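Local coordinates for protein Nrps/pks (Streptomyces albus, PDB 4OPF) that is a ketosynthase domain of the AT-less type I oxazolomycin synthase, possibly one that holds or passes on the acyl chain without extending it, at residues Asp25-Leu30 against Gly325-Asn330; Phe62-Gly65 against Ser70-Asp73; Thr154-Ala159 against Leu164-His169; Gly273-Ala278 against Ala311-Asp316. One frame throughout, in Å; residues are numbered along the deposited sequence.

Contact 1 of 4, residues Asp25-Leu30 against Gly325-Asn330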
loop_
_atom_site.group_PDB
_atom_site.type_symbol
_atom_site.label_atom_id
_atom_site.label_comp_id
_atom_site.label_asym_id
_atom_site.label_seq_id
_atom_site.Cartn_x
_atom_site.Cartn_y
_atom_site.Cartn_z
ATOM N N ASP A 25 4.548 27.836 9.011
ATOM C CA ASP A 25 5.116 29.153 8.907
ATOM C C ASP A 25 6.450 29.163 9.640
ATOM O O ASP A 25 7.407 29.719 9.141
ATOM C CB ASP A 25 4.129 30.204 9.449
ATOM C CG ASP A 25 2.963 30.461 8.478
ATOM O OD1 ASP A 25 3.030 30.073 7.294
ATOM O OD2 ASP A 25 1.967 31.051 8.898
ATOM N N ALA A 26 6.519 28.531 10.807
ATOM C CA ALA A 26 7.768 28.429 11.505
ATOM C C ALA A 26 8.756 27.509 10.745
ATOM O O ALA A 26 9.960 27.724 10.763
ATOM C CB ALA A 26 7.554 27.974 12.949
ATOM N N TYR A 27 8.252 26.477 10.076
ATOM C CA TYR A 27 9.099 25.625 9.299
ATOM C C TYR A 27 9.739 26.434 8.142
ATOM O O TYR A 27 10.913 26.305 7.868
ATOM C CB TYR A 27 8.299 24.421 8.800
ATOM C CG TYR A 27 9.063 23.322 8.161
ATOM C CD1 TYR A 27 10.210 22.809 8.717
ATOM C CD2 TYR A 27 8.579 22.726 7.025
ATOM C CE1 TYR A 27 10.896 21.758 8.092
ATOM C CE2 TYR A 27 9.187 21.646 6.438
ATOM C CZ TYR A 27 10.351 21.160 6.974
ATOM O OH TYR A 27 10.959 20.099 6.306
ATOM N N TRP A 28 8.959 27.235 7.458
ATOM C CA TRP A 28 9.466 28.062 6.407
ATOM C C TRP A 28 10.495 29.045 6.933
ATOM O O TRP A 28 11.503 29.205 6.323
ATOM C CB TRP A 28 8.356 28.818 5.697
ATOM C CG TRP A 28 8.895 29.719 4.639
ATOM C CD1 TRP A 28 8.901 31.093 4.650
ATOM C CD2 TRP A 28 9.605 29.325 3.461
ATOM N NE1 TRP A 28 9.544 31.558 3.517
ATOM C CE2 TRP A 28 9.959 30.496 2.767
ATOM C CE3 TRP A 28 9.919 28.092 2.894
ATOM C CZ2 TRP A 28 10.642 30.469 1.568
ATOM C CZ3 TRP A 28 10.549 28.058 1.655
ATOM C CH2 TRP A 28 10.934 29.231 1.033
ATOM N N ARG A 29 10.262 29.665 8.081
ATOM C CA ARG A 29 11.259 30.553 8.676
ATOM C C ARG A 29 12.548 29.809 8.996
ATOM O O ARG A 29 13.639 30.309 8.681
ATOM C CB ARG A 29 10.740 31.292 9.930
ATOM C CG ARG A 29 9.794 32.442 9.564
ATOM C CD ARG A 29 9.377 33.330 10.721
ATOM N NE ARG A 29 8.830 32.605 11.877
ATOM C CZ ARG A 29 7.534 32.262 12.040
ATOM N NH1 ARG A 29 7.150 31.603 13.145
ATOM N NH2 ARG A 29 6.612 32.546 11.099
ATOM N N LEU A 30 12.444 28.638 9.618
ATOM C CA LEU A 30 13.602 27.854 9.929
ATOM C C LEU A 30 14.431 27.576 8.660
ATOM O O LEU A 30 15.677 27.783 8.650
ATOM C CB LEU A 30 13.198 26.529 10.581
ATOM C CG LEU A 30 14.314 25.553 10.934
ATOM C CD1 LEU A 30 14.860 25.850 12.300
ATOM C CD2 LEU A 30 13.886 24.128 10.949
ATOM N N GLY A 325 19.752 20.112 -2.304
ATOM C CA GLY A 325 19.591 20.358 -0.905
ATOM C C GLY A 325 19.147 19.162 -0.051
ATOM O O GLY A 325 19.027 18.010 -0.516
ATOM N N SER A 326 18.988 19.454 1.234
ATOM C CA SER A 326 18.497 18.512 2.223
ATOM C C SER A 326 18.018 19.212 3.470
ATOM O O SER A 326 18.747 20.065 3.988
ATOM C CB SER A 326 19.672 17.583 2.622
ATOM O OG SER A 326 19.256 16.709 3.671
ATOM N N VAL A 327 16.917 18.735 4.087
ATOM C CA VAL A 327 16.439 19.256 5.356
ATOM C C VAL A 327 17.174 18.685 6.525
ATOM O O VAL A 327 17.000 19.154 7.655
ATOM C CB VAL A 327 14.942 18.961 5.671
ATOM C CG1 VAL A 327 14.085 19.701 4.731
ATOM C CG2 VAL A 327 14.578 17.496 5.533
ATOM N N LYS A 328 17.900 17.607 6.305
ATOM C CA LYS A 328 18.441 16.881 7.464
ATOM C C LYS A 328 19.417 17.684 8.338
ATOM O O LYS A 328 19.398 17.555 9.548
ATOM C CB LYS A 328 19.092 15.588 7.029
ATOM C CG LYS A 328 18.086 14.620 6.448
ATOM C CD LYS A 328 18.727 13.277 6.198
ATOM C CE LYS A 328 17.805 12.430 5.344
ATOM N NZ LYS A 328 18.511 11.135 5.107
ATOM N N PRO A 329 20.276 18.524 7.747
ATOM C CA PRO A 329 21.100 19.361 8.628
ATOM C C PRO A 329 20.261 20.364 9.435
ATOM O O PRO A 329 20.705 20.797 10.476
ATOM C CB PRO A 329 22.016 20.098 7.652
ATOM C CG PRO A 329 22.037 19.223 6.444
ATOM C CD PRO A 329 20.618 18.728 6.339
ATOM N N ASN A 330 19.048 20.706 8.987
ATOM C CA ASN A 330 18.193 21.619 9.710
ATOM C C ASN A 330 17.399 20.934 10.836
ATOM O O ASN A 330 17.200 21.534 11.879
ATOM C CB ASN A 330 17.164 22.254 8.788
ATOM C CG ASN A 330 17.781 22.948 7.568
ATOM O OD1 ASN A 330 18.159 22.307 6.569
ATOM N ND2 ASN A 330 17.815 24.256 7.614
#
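The ring of Y27 meets V327 at its phenol end: OH lies 3.5 Å from V327 CG1, and the two side chains cross at about a right angle, while F18 meets the same ring with its plane turned by about 30°. A second flat group at the contact is the carboxamide of N330, whose ND2 stays 4.3 Å from L30 O, too far for a bond, and donates instead to R35 O. This is helix 24-33 packed against the turn from strand 322-325 into helix 328-331 in the thiolase fold of ketosynthases, a join between chain regions nearly 300 residues apart. For Y27, chi1 of -170° carries the phenol across to V327, and OH is satisfied by A341 O on helix 338-352. L30 adds looser apolar contact, its CD2 4.4 Å from N330 CB. No hydrogen bond crosses between 25-30 and 325-330; the join is tied just after helix 24-33, by the R35 bond and by P329 O with S36 OG. V327 and N330 bracket K328, by family likeness the active-site lysine, whose NZ bonds N295 O and A296 O. The turn is capped by K328 N to S326 OG, 3.1 Å.

Contact 2 of 4, residues Phe62-Gly65 against Ser70-Asp73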
loop_
_atom_site.group_PDB
_atom_site.type_symbol
_atom_site.label_atom_id
_atom_site.label_comp_id
_atom_site.label_asym_id
_atom_site.label_seq_id
_atom_site.Cartn_x
_atom_site.Cartn_y
_atom_site.Cartn_z
ATOM N N PHE A 62 -2.297 16.908 24.478
ATOM C CA PHE A 62 -3.266 16.681 23.431
ATOM C C PHE A 62 -4.602 17.102 23.982
ATOM O O PHE A 62 -4.732 17.322 25.198
ATOM C CB PHE A 62 -3.263 15.194 23.042
ATOM C CG PHE A 62 -1.926 14.685 22.483
ATOM C CD1 PHE A 62 -1.495 15.036 21.186
ATOM C CD2 PHE A 62 -1.098 13.849 23.249
ATOM C CE1 PHE A 62 -0.285 14.569 20.670
ATOM C CE2 PHE A 62 0.137 13.404 22.735
ATOM C CZ PHE A 62 0.531 13.750 21.444
ATOM N N ASP A 63 -5.581 17.237 23.099
ATOM C CA ASP A 63 -6.983 17.493 23.483
ATOM C C ASP A 63 -7.883 16.329 23.045
ATOM O O ASP A 63 -8.537 16.418 22.028
ATOM C CB ASP A 63 -7.471 18.779 22.841
ATOM C CG ASP A 63 -8.829 19.227 23.377
ATOM O OD1 ASP A 63 -9.574 18.388 23.937
ATOM O OD2 ASP A 63 -9.148 20.433 23.218
ATOM N N PRO A 64 -7.912 15.235 23.809
ATOM C CA PRO A 64 -8.705 14.043 23.451
ATOM C C PRO A 64 -10.181 14.375 23.230
ATOM O O PRO A 64 -10.797 13.799 22.317
ATOM C CB PRO A 64 -8.603 13.141 24.693
ATOM C CG PRO A 64 -7.435 13.661 25.462
ATOM C CD PRO A 64 -7.387 15.144 25.178
ATOM N N GLY A 65 -10.711 15.255 24.082
ATOM C CA GLY A 65 -12.124 15.649 24.070
ATOM C C GLY A 65 -12.593 16.140 22.705
ATOM O O GLY A 65 -13.666 15.766 22.205
ATOM N N SER A 70 -11.764 9.697 25.365
ATOM C CA SER A 70 -11.581 9.869 26.787
ATOM C C SER A 70 -10.071 9.975 27.089
ATOM O O SER A 70 -9.244 9.673 26.222
ATOM C CB SER A 70 -12.170 8.701 27.524
ATOM O OG SER A 70 -11.522 7.505 27.185
ATOM N N ASP A 71 -9.733 10.410 28.297
ATOM C CA ASP A 71 -8.345 10.460 28.720
ATOM C C ASP A 71 -7.785 9.070 28.821
ATOM O O ASP A 71 -6.640 8.872 28.545
ATOM C CB ASP A 71 -8.174 11.141 30.052
ATOM C CG ASP A 71 -8.459 12.619 29.992
ATOM O OD1 ASP A 71 -8.268 13.235 28.940
ATOM O OD2 ASP A 71 -8.885 13.180 31.014
ATOM N N ALA A 72 -8.593 8.109 29.197
ATOM C CA ALA A 72 -8.118 6.756 29.282
ATOM C C ALA A 72 -7.850 6.222 27.877
ATOM O O ALA A 72 -6.844 5.547 27.674
ATOM C CB ALA A 72 -9.114 5.870 29.980
ATOM N N ASP A 73 -8.705 6.558 26.919
ATOM C CA ASP A 73 -8.532 6.103 25.547
ATOM C C ASP A 73 -7.181 6.673 25.048
ATOM O O ASP A 73 -6.334 5.965 24.517
ATOM C CB ASP A 73 -9.648 6.675 24.614
ATOM C CG ASP A 73 -11.035 5.988 24.750
ATOM O OD1 ASP A 73 -11.089 4.802 25.190
ATOM O OD2 ASP A 73 -12.060 6.681 24.375
#
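P64 meets the start of helix 71-76 with two successive ring carbons. P64 CB lies 3.8 Å from the carbonyl oxygen S70 O, and P64 CG, one bond further on, is 3.6 Å from the carboxylate oxygen D71 OD1. P64 CD then turns back toward the proline nitrogen and sits 4.3 Å from D71 OD1, so the contact is made mainly by the CB-CG edge of the ring. The D71 side chain reaches it by leaving the helix beside its own backbone N, with CG anti to the carbonyl carbon (chi1 -69°), and the two side chains meet at a slant. D71 OD1 also forms a salt bridge with R429, close to the C-terminal end of the modelled chain.

The helix end that faces P64 is closed by a capping box between S70 and D73. D73 N donates to S70 OG at 3.0 Å, and S70 N returns a bond to D73 OD2 at 3.2 Å, nearly straight at 172° but arriving 38° out of the carboxylate plane. On the proline side, D63 OD2 accepts from A427 N and F62 pairs through its backbone with R429, so the last modelled residues bind both the loop (F62, D63) and the helix start (D71).

No hydrogen bond joins 62-65 to 70-73. The proline presents only C-H groups to two oxygens, so the attraction is van der Waals with perhaps a slight electrostatic part, while the negative charge of D71 is probably balanced mainly by R429.

Contact 3 of 4, residues Thr154-Ala159 against Leu164-His169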
loop_
_atom_site.group_PDB
_atom_site.type_symbol
_atom_site.label_atom_id
_atom_site.label_comp_id
_atom_site.label_asym_id
_atom_site.label_seq_id
_atom_site.Cartn_x
_atom_site.Cartn_y
_atom_site.Cartn_z
ATOM N N THR A 154 -4.712 3.057 4.633
ATOM C CA THR A 154 -3.553 2.181 4.702
ATOM C C THR A 154 -2.328 2.832 5.309
ATOM O O THR A 154 -2.089 4.033 5.178
ATOM C CB THR A 154 -3.154 1.630 3.285
ATOM O OG1 THR A 154 -3.005 2.687 2.392
ATOM C CG2 THR A 154 -4.248 0.754 2.667
ATOM N N VAL A 155 -1.554 2.024 5.992
ATOM C CA VAL A 155 -0.339 2.439 6.579
ATOM C C VAL A 155 0.791 1.667 5.895
ATOM O O VAL A 155 0.690 0.442 5.748
ATOM C CB VAL A 155 -0.268 2.058 8.071
ATOM C CG1 VAL A 155 1.079 2.457 8.654
ATOM C CG2 VAL A 155 -1.339 2.741 8.860
ATOM N N VAL A 156 1.897 2.359 5.623
ATOM C CA VAL A 156 3.098 1.716 5.125
ATOM C C VAL A 156 4.298 2.044 5.968
ATOM O O VAL A 156 4.483 3.174 6.407
ATOM C CB VAL A 156 3.367 2.033 3.641
ATOM C CG1 VAL A 156 2.264 1.417 2.806
ATOM C CG2 VAL A 156 3.359 3.496 3.374
ATOM N N ASP A 157 5.130 1.036 6.189
ATOM C CA ASP A 157 6.429 1.285 6.818
ATOM C C ASP A 157 7.610 0.781 5.936
ATOM O O ASP A 157 7.835 -0.409 5.831
ATOM C CB ASP A 157 6.491 0.655 8.197
ATOM C CG ASP A 157 7.863 0.828 8.852
ATOM O OD1 ASP A 157 8.798 1.536 8.315
ATOM O OD2 ASP A 157 7.957 0.269 9.958
ATOM N N THR A 158 8.267 1.710 5.241
ATOM C CA THR A 158 9.450 1.398 4.432
ATOM C C THR A 158 10.525 2.363 4.878
ATOM O O THR A 158 11.296 2.881 4.069
ATOM C CB THR A 158 9.196 1.552 2.912
ATOM O OG1 THR A 158 8.645 2.828 2.633
ATOM C CG2 THR A 158 8.245 0.501 2.359
ATOM N N ALA A 159 10.585 2.578 6.188
ATOM C CA ALA A 159 11.599 3.426 6.837
ATOM C C ALA A 159 11.531 4.830 6.282
ATOM O O ALA A 159 10.412 5.408 6.209
ATOM C CB ALA A 159 12.995 2.795 6.727
ATOM N N LEU A 164 6.787 8.930 1.065
ATOM C CA LEU A 164 6.763 8.894 -0.389
ATOM C C LEU A 164 6.096 7.657 -0.938
ATOM O O LEU A 164 5.394 7.720 -1.978
ATOM C CB LEU A 164 8.163 9.025 -0.994
ATOM C CG LEU A 164 8.892 10.344 -0.782
ATOM C CD1 LEU A 164 10.101 10.440 -1.696
ATOM C CD2 LEU A 164 7.996 11.460 -1.193
ATOM N N VAL A 165 6.250 6.528 -0.277
ATOM C CA VAL A 165 5.510 5.345 -0.720
ATOM C C VAL A 165 4.024 5.542 -0.499
ATOM O O VAL A 165 3.190 5.192 -1.348
ATOM C CB VAL A 165 6.031 4.091 0.001
ATOM C CG1 VAL A 165 5.198 2.889 -0.317
ATOM C CG2 VAL A 165 7.470 3.851 -0.416
ATOM N N ALA A 166 3.665 6.146 0.643
ATOM C CA ALA A 166 2.224 6.483 0.894
ATOM C C ALA A 166 1.720 7.461 -0.177
ATOM O O ALA A 166 0.637 7.321 -0.723
ATOM C CB ALA A 166 2.073 7.119 2.309
ATOM N N LEU A 167 2.533 8.451 -0.508
ATOM C CA LEU A 167 2.197 9.383 -1.622
ATOM C C LEU A 167 1.946 8.685 -3.001
ATOM O O LEU A 167 1.028 9.012 -3.743
ATOM C CB LEU A 167 3.298 10.472 -1.722
ATOM C CG LEU A 167 3.023 11.557 -2.760
ATOM C CD1 LEU A 167 1.767 12.318 -2.426
ATOM C CD2 LEU A 167 4.198 12.532 -2.786
ATOM N N HIS A 168 2.740 7.670 -3.289
ATOM C CA HIS A 168 2.601 6.866 -4.470
ATOM C C HIS A 168 1.278 6.077 -4.425
ATOM O O HIS A 168 0.583 6.012 -5.440
ATOM C CB HIS A 168 3.785 5.931 -4.530
ATOM C CG HIS A 168 3.798 5.035 -5.711
ATOM N ND1 HIS A 168 3.736 3.666 -5.600
ATOM C CD2 HIS A 168 3.797 5.304 -7.038
ATOM C CE1 HIS A 168 3.766 3.121 -6.799
ATOM N NE2 HIS A 168 3.783 4.096 -7.692
ATOM N N HIS A 169 0.934 5.477 -3.287
ATOM C CA HIS A 169 -0.381 4.753 -3.218
ATOM C C HIS A 169 -1.493 5.783 -3.428
ATOM O O HIS A 169 -2.398 5.546 -4.158
ATOM C CB HIS A 169 -0.572 4.130 -1.854
ATOM C CG HIS A 169 0.321 2.975 -1.567
ATOM N ND1 HIS A 169 0.674 2.037 -2.513
ATOM C CD2 HIS A 169 0.907 2.581 -0.420
ATOM C CE1 HIS A 169 1.486 1.145 -1.971
ATOM N NE2 HIS A 169 1.652 1.460 -0.706
#
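V156 divides its two methyls between different parts of helix 162-175. CG1 comes in at the edge of the H169 ring, in its plane, 3.6 Å from NE2, whereas CG2 rests against the helix backbone and A166, 3.8 Å from A166 N and 4.0 Å from A166 CB. The torsion accounts for this fork: CG1 is anti to the carbonyl carbon (chi1 -66°) and points along the helix toward H169, leaving CG2 to face A166 and V165 CG1. T158, two residues on, meets V165 at a slant, its OG1 3.4 Å from V165 CG2. One face of the H169 ring has V165 O 3.5 Å above it, near the rim.

These pairs join strand 153-156, an outermost strand of the chain's main sheet, to the helix that follows it; the segment axes approach to 8.6 Å and are inclined at 144°, roughly antiparallel. In ketosynthases of the thiolase fold the turn between such a strand and helix carries the nucleophilic cysteine. Just before that turn D157 OD1 accepts from A159 N, an Asx turn, and also pairs with R114. H169 stacks on H169 of the second subunit and packs on T154 of that subunit.

Replacing V156 by alanine takes away both methyls and would probably open a gap beside A166 and leave the edge of the H169 ring less firmly placed at the dimer interface.

No hydrogen bond crosses between the segments, and H169 NE2 is buried with no partner in the model, an environment likely to disfavour a charged imidazole.

Contact 4 of 4, residues Gly273-Ala278 against Ala311-Asp316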
loop_
_atom_site.group_PDB
_atom_site.type_symbol
_atom_site.label_atom_id
_atom_site.label_comp_id
_atom_site.label_asym_id
_atom_site.label_seq_id
_atom_site.Cartn_x
_atom_site.Cartn_y
_atom_site.Cartn_z
ATOM N N GLY A 273 17.051 4.350 -12.056
ATOM C CA GLY A 273 15.797 3.914 -12.610
ATOM C C GLY A 273 14.587 4.609 -11.973
ATOM O O GLY A 273 13.663 4.989 -12.658
ATOM N N VAL A 274 14.581 4.775 -10.648
ATOM C CA VAL A 274 13.408 5.341 -9.995
ATOM C C VAL A 274 13.308 6.810 -10.364
ATOM O O VAL A 274 12.215 7.347 -10.574
ATOM C CB VAL A 274 13.416 5.122 -8.485
ATOM C CG1 VAL A 274 14.329 6.111 -7.773
ATOM C CG2 VAL A 274 12.027 5.276 -7.972
HETATM N N MSE A 275 14.442 7.462 -10.510
HETATM C CA MSE A 275 14.393 8.886 -10.882
HETATM C C MSE A 275 13.968 9.035 -12.337
HETATM O O MSE A 275 13.125 9.878 -12.641
HETATM C CB MSE A 275 15.716 9.602 -10.673
HETATM C CG MSE A 275 16.133 9.655 -9.194
HETATM SE SE MSE A 275 17.689 10.853 -8.923
HETATM C CE MSE A 275 19.037 9.593 -9.460
ATOM N N ALA A 276 14.537 8.245 -13.235
ATOM C CA ALA A 276 14.115 8.282 -14.640
ATOM C C ALA A 276 12.653 7.931 -14.822
ATOM O O ALA A 276 11.957 8.536 -15.629
ATOM C CB ALA A 276 14.993 7.346 -15.482
ATOM N N ARG A 277 12.133 6.976 -14.052
ATOM C CA ARG A 277 10.714 6.666 -14.110
ATOM C C ARG A 277 9.828 7.802 -13.651
ATOM O O ARG A 277 8.782 8.088 -14.259
ATOM C CB ARG A 277 10.445 5.375 -13.301
ATOM C CG ARG A 277 9.009 4.908 -13.273
ATOM C CD ARG A 277 8.481 4.438 -14.657
ATOM N NE ARG A 277 7.041 4.165 -14.498
ATOM C CZ ARG A 277 6.130 4.251 -15.457
ATOM N NH1 ARG A 277 4.852 4.021 -15.158
ATOM N NH2 ARG A 277 6.495 4.583 -16.696
ATOM N N ALA A 278 10.162 8.455 -12.554
ATOM C CA ALA A 278 9.301 9.557 -12.091
ATOM C C ALA A 278 9.263 10.680 -13.111
ATOM O O ALA A 278 8.212 11.317 -13.336
ATOM C CB ALA A 278 9.771 10.124 -10.769
ATOM N N ALA A 311 23.426 13.295 -11.616
ATOM C CA ALA A 311 24.055 13.805 -12.809
ATOM C C ALA A 311 23.680 12.973 -14.041
ATOM O O ALA A 311 23.339 13.546 -15.114
ATOM C CB ALA A 311 25.572 13.868 -12.648
ATOM N N ALA A 312 23.697 11.642 -13.902
ATOM C CA ALA A 312 23.439 10.771 -15.039
ATOM C C ALA A 312 22.006 10.882 -15.538
ATOM O O ALA A 312 21.760 10.856 -16.730
ATOM C CB ALA A 312 23.803 9.320 -14.731
ATOM N N VAL A 313 21.056 11.045 -14.652
ATOM C CA VAL A 313 19.690 11.060 -15.044
ATOM C C VAL A 313 19.254 12.483 -15.432
ATOM O O VAL A 313 18.543 12.663 -16.425
ATOM C CB VAL A 313 18.774 10.576 -13.909
ATOM C CG1 VAL A 313 17.314 10.936 -14.187
ATOM C CG2 VAL A 313 18.874 9.075 -13.735
ATOM N N TYR A 314 19.614 13.461 -14.615
ATOM C CA TYR A 314 19.096 14.835 -14.751
ATOM C C TYR A 314 19.909 15.759 -15.654
ATOM O O TYR A 314 19.339 16.695 -16.246
ATOM C CB TYR A 314 18.961 15.495 -13.356
ATOM C CG TYR A 314 17.652 15.147 -12.721
ATOM C CD1 TYR A 314 16.545 15.810 -13.102
ATOM C CD2 TYR A 314 17.525 14.163 -11.784
ATOM C CE1 TYR A 314 15.343 15.562 -12.547
ATOM C CE2 TYR A 314 16.300 13.853 -11.240
ATOM C CZ TYR A 314 15.215 14.567 -11.616
ATOM O OH TYR A 314 13.939 14.323 -11.208
ATOM N N ARG A 315 21.205 15.492 -15.749
ATOM C CA ARG A 315 22.151 16.363 -16.456
ATOM C C ARG A 315 23.104 15.631 -17.407
ATOM O O ARG A 315 24.264 16.007 -17.543
ATOM C CB ARG A 315 22.942 17.240 -15.464
ATOM C CG ARG A 315 22.086 18.290 -14.725
ATOM C CD ARG A 315 21.328 19.231 -15.654
ATOM N NE ARG A 315 20.593 20.234 -14.895
ATOM C CZ ARG A 315 19.308 20.145 -14.534
ATOM N NH1 ARG A 315 18.564 19.113 -14.838
ATOM N NH2 ARG A 315 18.762 21.112 -13.829
ATOM N N ASP A 316 22.606 14.606 -18.081
ATOM C CA ASP A 316 23.442 13.822 -18.977
ATOM C C ASP A 316 23.678 14.637 -20.229
ATOM O O ASP A 316 22.749 14.909 -20.946
ATOM C CB ASP A 316 22.742 12.491 -19.314
ATOM C CG ASP A 316 23.659 11.541 -20.010
ATOM O OD1 ASP A 316 24.879 11.848 -20.031
ATOM O OD2 ASP A 316 23.189 10.544 -20.615
#
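V313 of helix 300-314 sets its CG1 methyl against the neighbouring helix 268-282, 4.0 Å from A276 N and 4.1 Å from M275 CB; A276 CB is a looser neighbour. Both helices belong to the C-terminal half of the thiolase fold, where they lie side by side against strands 247-256 and 401-408 of the main sheet. Beside V313 lies a Met-aromatic contact, here made by selenomethionine: M275 SE is 4.0 Å from Y314 CE2 and 5.3 Å from the ring centroid. At 89° from the ring normal, the selenium stands squarely at the ring's edge, and the two side chains cross at about a right angle. The bend of the M275 chain at chi3 (-81°) turns its methyl aside, so that SE itself does the touching.

In the next shell, R272 and L279 flank V313 on its partner helix, and A309 and I310 take up M275 from the other. Y314 is held at its far end by OH bonded to NE2 of H404 on strand 401-408, which the side chains of M275 and A278 also touch. On the opposite flank of helix 268-282, R277 forms a salt bridge with D178 of the second subunit.

Farther out, R315 leaves helical geometry and ties down the helix end: NH2 donates to P321 O and V289 O, while NH1 reaches Y314 O at 2.9 Å, from 56° out of the carbonyl plane.

How the contacts relate
The four contacts sample separate parts of one ketosynthase domain, and none touches another. Contact 1 joins the most distant chain regions, and the other three are nested inside the loop it closes. Contact 3 flanks the turn that by family likeness holds the nucleophilic cysteine, and contact 1 includes K328, probably the active-site lysine; their nearest atoms are about 9 Å apart. The centres of contacts 1 and 4 are each 22 Å from that of contact 3 and 25 Å from each other. Contact 2 is peripheral, with its centre 28 Å from contact 3 and 47 Å from contact 4. Contacts 3 and 4 both include residues meeting the second subunit.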